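Local coordinates for protein 2,3,4,5-tetrahydropyridine-2,6-dicarboxylate N-succinyltransferase (Campylobacter jejuni, PDB 2RIJ) that probably catalyses the succinyl-CoA-dependent succinylation of tetrahydrodipicolinate, the first step of the succinylase route to LL-2,6-diaminopimelate in lysine biosynthesis, at residues Leu335-Asn339 against Leu357-His361. Sequence-based numbering, arbitrary orientation.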
loop_
_atom_site.group_PDB
_atom_site.type_symbol
_atom_site.label_atom_id
_atom_site.label_comp_id
_atom_site.label_asym_id
_atom_site.label_seq_id
_atom_site.Cartn_x
_atom_site.Cartn_y
_atom_site.Cartn_z
ATOM N N LEU A 335 16.858 15.192 11.311
ATOM C CA LEU A 335 15.893 15.585 12.337
ATOM C C LEU A 335 16.523 15.505 13.744
ATOM O O LEU A 335 16.296 16.381 14.545
ATOM C CB LEU A 335 14.576 14.789 12.238
ATOM C CG LEU A 335 13.598 15.229 11.116
ATOM C CD1 LEU A 335 12.463 14.178 10.992
ATOM C CD2 LEU A 335 13.034 16.671 11.314
ATOM N N ALA A 336 17.331 14.485 14.010
ATOM C CA ALA A 336 18.129 14.414 15.267
ATOM C C ALA A 336 18.940 15.671 15.528
ATOM O O ALA A 336 18.992 16.167 16.655
ATOM C CB ALA A 336 19.024 13.213 15.235
ATOM N N LYS A 337 19.542 16.227 14.485
ATOM C CA LYS A 337 20.320 17.444 14.641
ATOM C C LYS A 337 19.497 18.631 15.087
ATOM O O LYS A 337 19.965 19.442 15.876
ATOM C CB LYS A 337 21.019 17.805 13.340
ATOM C CG LYS A 337 22.113 16.840 12.942
ATOM C CD LYS A 337 22.871 17.367 11.725
ATOM C CE LYS A 337 23.631 16.270 10.988
ATOM N NZ LYS A 337 24.385 16.835 9.812
ATOM N N LEU A 338 18.286 18.762 14.549
ATOM C CA LEU A 338 17.404 19.853 14.922
ATOM C C LEU A 338 16.748 19.574 16.294
ATOM O O LEU A 338 16.177 20.466 16.896
ATOM C CB LEU A 338 16.316 20.029 13.822
ATOM C CG LEU A 338 16.810 20.430 12.442
ATOM C CD1 LEU A 338 15.711 20.407 11.409
ATOM C CD2 LEU A 338 17.444 21.836 12.560
ATOM N N ASN A 339 16.771 18.316 16.725
ATOM C CA ASN A 339 16.000 17.837 17.897
ATOM C C ASN A 339 16.852 16.841 18.710
ATOM O O ASN A 339 16.569 15.647 18.778
ATOM C CB ASN A 339 14.692 17.172 17.420
ATOM C CG ASN A 339 13.821 18.120 16.625
ATOM O OD1 ASN A 339 13.197 19.037 17.187
ATOM N ND2 ASN A 339 13.726 17.876 15.333
ATOM N N LEU A 357 8.369 19.222 18.208
ATOM C CA LEU A 357 9.669 19.100 17.501
ATOM C C LEU A 357 9.824 20.129 16.382
ATOM O O LEU A 357 8.829 20.557 15.780
ATOM C CB LEU A 357 9.871 17.689 16.963
ATOM C CG LEU A 357 9.806 16.554 17.994
ATOM C CD1 LEU A 357 9.880 15.198 17.319
ATOM C CD2 LEU A 357 10.936 16.726 19.052
ATOM N N ASN A 358 11.074 20.476 16.066
ATOM C CA ASN A 358 11.370 21.458 15.011
ATOM C C ASN A 358 11.672 20.819 13.679
ATOM O O ASN A 358 12.266 19.721 13.623
ATOM C CB ASN A 358 12.620 22.279 15.421
ATOM C CG ASN A 358 12.471 22.908 16.770
ATOM O OD1 ASN A 358 11.529 23.679 17.042
ATOM N ND2 ASN A 358 13.395 22.585 17.649
ATOM N N GLY A 359 11.369 21.520 12.594
ATOM C CA GLY A 359 11.773 21.080 11.266
ATOM C C GLY A 359 11.030 19.900 10.664
ATOM O O GLY A 359 11.505 19.290 9.713
ATOM N N LEU A 360 9.853 19.583 11.205
ATOM C CA LEU A 360 9.052 18.468 10.724
ATOM C C LEU A 360 8.279 18.839 9.460
ATOM O O LEU A 360 7.774 19.947 9.294
ATOM C CB LEU A 360 8.038 17.985 11.770
ATOM C CG LEU A 360 8.555 17.556 13.158
ATOM C CD1 LEU A 360 7.390 17.009 13.994
ATOM C CD2 LEU A 360 9.599 16.477 13.021
ATOM N N HIS A 361 8.174 17.865 8.592
ATOM C CA HIS A 361 7.387 17.998 7.379
ATOM C C HIS A 361 6.442 16.829 7.315
ATOM O O HIS A 361 6.853 15.687 7.073
ATOM C CB HIS A 361 8.274 18.090 6.151
ATOM C CG HIS A 361 7.526 18.356 4.879
ATOM N ND1 HIS A 361 8.169 18.586 3.686
ATOM C CD2 HIS A 361 6.199 18.491 4.625
ATOM C CE1 HIS A 361 7.266 18.802 2.742
ATOM N NE2 HIS A 361 6.065 18.785 3.293
#
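The side-chain amide nitrogen of N339 serves two carbonyls. ND2 lies 2.9 Å from N358 O, in the carbonyl plane on a lone pair, and the second bond returns to L335 O in the preceding helix, 3.1 Å from ND2, bent (144°) and tilted from both the L335 carbonyl plane and the N339 amide plane. The other branch of the amide, OD1, accepts the backbone N-H of N358 over 2.8 Å in a nearly straight bond (168°). The N339 amide thus bonds both N-H and C=O of N358, as a residue of an adjacent antiparallel strand does in a hydrogen-bonded pair, and the paired bonds fix which way it is turned. With CG anti to its own backbone carbonyl carbon (chi1 -59°), N339 carries the amide across to 357-361, where L357 CB and CD2 pack against OD1. Strand 360-364 pairs with strand 314-315 at the C-terminal end of the left-handed parallel beta-helix built from hexapeptide repeats, and helix 332-338 packs beside it. The L335 side chain crosses that of L360 at about a right angle, with L335 CD2 3.8 Å from L360 CD2. G359, lacking a side chain and at positive phi, lets L338 CD1 come to 4.0 Å from its CA. N358 OD1 accepts a hydrogen bond from D311 N, and L375 of strand 371-375 touches both L335 and L338.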